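Local coordinates for protein uncharacterized esterase YxiM (Bacillus subtilis, PDB 2O14) that is an uncharacterised member of the GDSL lipolytic enzyme family and probably acts as an esterase, hydrolysing ester bonds in a substrate not yet identified, at residues H247-E251 with A252-E256; K255-M258 with R259-R263. All coordinates share one frame; numbering follows the deposited sequence.

Contact 1: residues H247-E251 with A252-E256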
loop_
_atom_site.group_PDB
_atom_site.type_symbol
_atom_site.label_atom_id
_atom_site.label_comp_id
_atom_site.label_asym_id
_atom_site.label_seq_id
_atom_site.Cartn_x
_atom_site.Cartn_y
_atom_site.Cartn_z
ATOM N N HIS A 247 10.367 17.209 10.675
ATOM C CA HIS A 247 9.427 17.469 9.585
ATOM C C HIS A 247 8.841 18.870 9.703
ATOM O O HIS A 247 8.235 19.381 8.761
ATOM C CB HIS A 247 8.279 16.449 9.601
ATOM C CG HIS A 247 8.732 15.025 9.503
ATOM N ND1 HIS A 247 9.445 14.542 8.426
ATOM C CD2 HIS A 247 8.575 13.980 10.348
ATOM C CE1 HIS A 247 9.708 13.261 8.614
ATOM N NE2 HIS A 247 9.190 12.895 9.773
ATOM N N LYS A 248 9.018 19.482 10.870
ATOM C CA LYS A 248 8.508 20.822 11.126
ATOM C C LYS A 248 7.036 20.916 10.735
ATOM O O LYS A 248 6.616 21.851 10.061
ATOM C CB LYS A 248 9.344 21.850 10.353
ATOM C CG LYS A 248 10.835 21.759 10.684
ATOM C CD LYS A 248 11.694 22.630 9.780
ATOM C CE LYS A 248 11.618 24.093 10.167
ATOM N NZ LYS A 248 12.113 24.319 11.557
ATOM N N GLU A 249 6.259 19.920 11.153
ATOM C CA GLU A 249 4.831 19.889 10.859
ATOM C C GLU A 249 4.058 19.996 12.166
ATOM O O GLU A 249 3.856 18.997 12.859
ATOM C CB GLU A 249 4.456 18.590 10.140
ATOM C CG GLU A 249 2.964 18.467 9.868
ATOM C CD GLU A 249 2.560 17.088 9.379
ATOM O OE1 GLU A 249 2.610 16.837 8.155
ATOM O OE2 GLU A 249 2.202 16.249 10.227
ATOM N N SER A 250 3.635 21.215 12.498
ATOM C CA SER A 250 2.903 21.469 13.732
ATOM C C SER A 250 1.597 20.699 13.752
ATOM O O SER A 250 1.145 20.190 12.721
ATOM C CB SER A 250 2.595 22.960 13.877
ATOM O OG SER A 250 1.571 23.349 12.973
ATOM N N GLU A 251 0.986 20.615 14.929
ATOM C CA GLU A 251 -0.281 19.914 15.051
ATOM C C GLU A 251 -1.293 20.657 14.190
ATOM O O GLU A 251 -2.165 20.054 13.569
ATOM C CB GLU A 251 -0.747 19.884 16.511
ATOM C CG GLU A 251 -1.908 18.924 16.740
ATOM C CD GLU A 251 -2.228 18.713 18.207
ATOM O OE1 GLU A 251 -1.314 18.862 19.049
ATOM O OE2 GLU A 251 -3.391 18.377 18.513
ATOM N N ALA A 252 -1.160 21.977 14.147
ATOM C CA ALA A 252 -2.056 22.799 13.347
ATOM C C ALA A 252 -1.934 22.431 11.867
ATOM O O ALA A 252 -2.943 22.233 11.189
ATOM C CB ALA A 252 -1.736 24.275 13.552
ATOM N N GLU A 253 -0.702 22.336 11.363
ATOM C CA GLU A 253 -0.509 21.993 9.955
ATOM C C GLU A 253 -1.060 20.593 9.725
ATOM O O GLU A 253 -1.782 20.343 8.762
ATOM C CB GLU A 253 0.975 22.020 9.570
ATOM C CG GLU A 253 1.197 22.170 8.062
ATOM C CD GLU A 253 2.598 21.778 7.606
ATOM O OE1 GLU A 253 3.574 22.072 8.332
ATOM O OE2 GLU A 253 2.720 21.183 6.507
ATOM N N PHE A 254 -0.707 19.683 10.621
ATOM C CA PHE A 254 -1.167 18.306 10.541
ATOM C C PHE A 254 -2.679 18.273 10.343
ATOM O O PHE A 254 -3.187 17.641 9.416
ATOM C CB PHE A 254 -0.799 17.572 11.829
ATOM C CG PHE A 254 -1.491 16.257 11.993
ATOM C CD1 PHE A 254 -1.089 15.146 11.256
ATOM C CD2 PHE A 254 -2.549 16.125 12.893
ATOM C CE1 PHE A 254 -1.727 13.916 11.410
ATOM C CE2 PHE A 254 -3.199 14.899 13.059
ATOM C CZ PHE A 254 -2.787 13.789 12.316
ATOM N N LYS A 255 -3.387 18.973 11.224
ATOM C CA LYS A 255 -4.844 19.035 11.194
ATOM C C LYS A 255 -5.369 19.609 9.874
ATOM O O LYS A 255 -6.354 19.109 9.329
ATOM C CB LYS A 255 -5.328 19.868 12.384
ATOM C CG LYS A 255 -6.810 19.790 12.694
ATOM C CD LYS A 255 -7.104 20.524 14.001
ATOM C CE LYS A 255 -8.596 20.671 14.255
ATOM N NZ LYS A 255 -9.280 19.357 14.251
ATOM N N GLU A 256 -4.708 20.649 9.365
ATOM C CA GLU A 256 -5.104 21.292 8.106
ATOM C C GLU A 256 -4.949 20.366 6.899
ATOM O O GLU A 256 -5.841 20.275 6.058
ATOM C CB GLU A 256 -4.252 22.530 7.844
ATOM C CG GLU A 256 -4.391 23.660 8.838
ATOM C CD GLU A 256 -3.366 24.760 8.582
ATOM O OE1 GLU A 256 -3.256 25.211 7.416
ATOM O OE2 GLU A 256 -2.670 25.172 9.537
HETATM O O HOH W 1 3.944 23.337 10.574
#
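Glu249 lays its carboxylate beside the ring of Phe254, OE2 coming to 3.6 Å from Phe254 CD1 at the ring edge and near its plane, with the two planes 41° apart. The acid chain gets there by running extended, its CG anti to the backbone N (chi1 177°). In this buried carboxylate the other oxygen, OE1, accepts a hydrogen bond from Arg213 N, while OE2 lies close to OD2 of a second acid, Asp242.

Ser250 is the N-cap of the helix that starts at the next residue. Its OG swings in between its own N and carbonyl carbon (chi1 73°) and accepts a nearly straight bond from Glu253 N, 3.0 Å from Ser250 OG. Behind the cap the first backbone turns close, Phe254 N to Ser250 O and Lys255 N to Glu251 O.

Glu253 reaches back over the turn, crossing Glu249 at about a right angle. A water bridges the incoming loop and the first helical turn: it donates to Glu253 OE1 at 2.6 Å and to Lys248 O, and accepts from Ser250 N at 2.9 Å. Glu253 OE2 makes a salt bridge with Arg213, which also hydrogen-bonds His247 O.

The capped turn touches two other helices. Phe254 and Glu249 lean on Ala212 of helix 212-217, while Glu251, hydrogen-bonded to Ser300 OG, and Phe254 meet helix 298-307, and strand 233-237 leads into the loop before the cap.

Contact 2: residues K255-M258 with R259-R263; sequences KEVM and RDMIR
Arg259 swings NH2 of its guanidinium back against the methylenes of Lys255, one turn earlier on the same helix: Arg259 NH2 is 3.6 Å from Lys255 CE and 3.9 Å from Lys255 CG, an oblique approach. The arginine chain leaves with CG anti to the backbone N (chi1 -174°), stays extended at chi2, then kinks at chi3 (-54°), and that kink turns the head toward the lysine. Lys255 is straight as far as CE and bends at its last torsion. Its NZ ends 4.0 Å from Arg259 NH2, two like charges brought together by a shared acid, since Glu307 salt-bridges both. Arg259 NH1 reaches Glu308 as well, and Arg263 NE takes the other oxygen of that acid. Arg259 CD also sits over the centre of the Arg263 guanidinium, 3.8 Å above its plane.

Met258 and Met261, both modelled as selenomethionine, meet on the buried side. The bend of Met258 at chi2 (-78°) curls its SE round to 3.8 Å from Met261 CE, the methyl of a straighter chain that bends only at chi3. Ile262 puts CG1 3.2 Å from Met258 O, the same oxygen that accepts Ile262 N at 3.1 Å, so the aliphatic branch lies close beside a carbonyl already engaged in the helix.

Asp260 CB brushes Val257 O, and its carboxylate leads off to Arg216, with OD2 also accepting from Gln264 NE2. Chemically the turn is divided: basic groups gather round the carboxylates of Glu307 and Glu308, which tie them into one ionic network, while thioether (here selenoether) and hydrocarbon groups make up the buried flank.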
loop_
_atom_site.group_PDB
_atom_site.type_symbol
_atom_site.label_atom_id
_atom_site.label_comp_id
_atom_site.label_asym_id
_atom_site.label_seq_id
_atom_site.Cartn_x
_atom_site.Cartn_y
_atom_site.Cartn_z
ATOM N N LYS A 255 -3.387 18.973 11.224
ATOM C CA LYS A 255 -4.844 19.035 11.194
ATOM C C LYS A 255 -5.369 19.609 9.874
ATOM O O LYS A 255 -6.354 19.109 9.329
ATOM C CB LYS A 255 -5.328 19.868 12.384
ATOM C CG LYS A 255 -6.810 19.790 12.694
ATOM C CD LYS A 255 -7.104 20.524 14.001
ATOM C CE LYS A 255 -8.596 20.671 14.255
ATOM N NZ LYS A 255 -9.280 19.357 14.251
ATOM N N GLU A 256 -4.708 20.649 9.365
ATOM C CA GLU A 256 -5.104 21.292 8.106
ATOM C C GLU A 256 -4.949 20.366 6.899
ATOM O O GLU A 256 -5.841 20.275 6.058
ATOM C CB GLU A 256 -4.252 22.530 7.844
ATOM C CG GLU A 256 -4.391 23.660 8.838
ATOM C CD GLU A 256 -3.366 24.760 8.582
ATOM O OE1 GLU A 256 -3.256 25.211 7.416
ATOM O OE2 GLU A 256 -2.670 25.172 9.537
ATOM N N VAL A 257 -3.795 19.712 6.810
ATOM C CA VAL A 257 -3.500 18.795 5.717
ATOM C C VAL A 257 -4.462 17.620 5.749
ATOM O O VAL A 257 -5.000 17.210 4.716
ATOM C CB VAL A 257 -2.061 18.253 5.819
ATOM C CG1 VAL A 257 -1.837 17.167 4.771
ATOM C CG2 VAL A 257 -1.071 19.389 5.632
HETATM N N MSE A 258 -4.661 17.077 6.945
HETATM C CA MSE A 258 -5.564 15.951 7.141
HETATM C C MSE A 258 -6.971 16.330 6.700
HETATM O O MSE A 258 -7.644 15.554 6.026
HETATM C CB MSE A 258 -5.573 15.542 8.615
HETATM C CG MSE A 258 -4.280 14.900 9.089
HETATM SE SE MSE A 258 -4.135 13.043 8.526
HETATM C CE MSE A 258 -5.305 12.269 9.877
ATOM N N ARG A 259 -7.403 17.530 7.080
ATOM C CA ARG A 259 -8.732 18.025 6.729
ATOM C C ARG A 259 -8.918 18.052 5.216
ATOM O O ARG A 259 -9.948 17.624 4.698
ATOM C CB ARG A 259 -8.932 19.436 7.286
ATOM C CG ARG A 259 -10.339 19.993 7.102
ATOM C CD ARG A 259 -10.381 21.471 7.459
ATOM N NE ARG A 259 -9.850 21.734 8.792
ATOM C CZ ARG A 259 -10.451 21.381 9.926
ATOM N NH1 ARG A 259 -11.615 20.748 9.900
ATOM N NH2 ARG A 259 -9.881 21.661 11.091
ATOM N N ASP A 260 -7.910 18.561 4.514
ATOM C CA ASP A 260 -7.952 18.660 3.062
ATOM C C ASP A 260 -8.089 17.296 2.397
ATOM O O ASP A 260 -8.906 17.126 1.491
ATOM C CB ASP A 260 -6.693 19.353 2.550
ATOM C CG ASP A 260 -6.713 19.555 1.054
ATOM O OD1 ASP A 260 -7.571 20.321 0.561
ATOM O OD2 ASP A 260 -5.874 18.939 0.369
HETATM N N MSE A 261 -7.291 16.328 2.840
HETATM C CA MSE A 261 -7.356 14.986 2.268
HETATM C C MSE A 261 -8.750 14.398 2.437
HETATM O O MSE A 261 -9.297 13.805 1.509
HETATM C CB MSE A 261 -6.339 14.054 2.935
HETATM C CG MSE A 261 -4.892 14.406 2.663
HETATM SE SE MSE A 261 -3.737 12.868 2.907
HETATM C CE MSE A 261 -3.389 13.023 4.809
ATOM N N ILE A 262 -9.317 14.562 3.629
ATOM C CA ILE A 262 -10.655 14.049 3.913
ATOM C C ILE A 262 -11.679 14.653 2.957
ATOM O O ILE A 262 -12.544 13.951 2.427
ATOM C CB ILE A 262 -11.081 14.380 5.360
ATOM C CG1 ILE A 262 -10.170 13.654 6.348
ATOM C CG2 ILE A 262 -12.541 13.991 5.574
ATOM C CD1 ILE A 262 -10.301 14.148 7.768
ATOM N N ARG A 263 -11.580 15.959 2.740
ATOM C CA ARG A 263 -12.505 16.647 1.850
ATOM C C ARG A 263 -12.348 16.185 0.408
ATOM O O ARG A 263 -13.336 15.970 -0.296
ATOM C CB ARG A 263 -12.302 18.160 1.961
ATOM C CG ARG A 263 -12.703 18.693 3.330
ATOM C CD ARG A 263 -12.692 20.206 3.397
ATOM N NE ARG A 263 -13.299 20.666 4.642
ATOM C CZ ARG A 263 -13.417 21.942 4.999
ATOM N NH1 ARG A 263 -12.965 22.903 4.203
ATOM N NH2 ARG A 263 -13.994 22.257 6.152
#

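Contact 1 and contact 2 follow each other on one helix, 251-266, with centres about 11 Å apart and with Lys255 and Glu256 common to both. Contact 1 comes first, at the N-terminal cap where the chain arrives from strand 233-237; contact 2 continues into the middle of the helix, on the way to strand 271-275. The helix is thus the crossover of a beta-alpha-beta unit in the parallel sheet of the GDSL hydrolase domain. Both contacts join this crossover helix to helices 212-217 and 298-307, and both lie away from the predicted catalytic residues and from the manganese site.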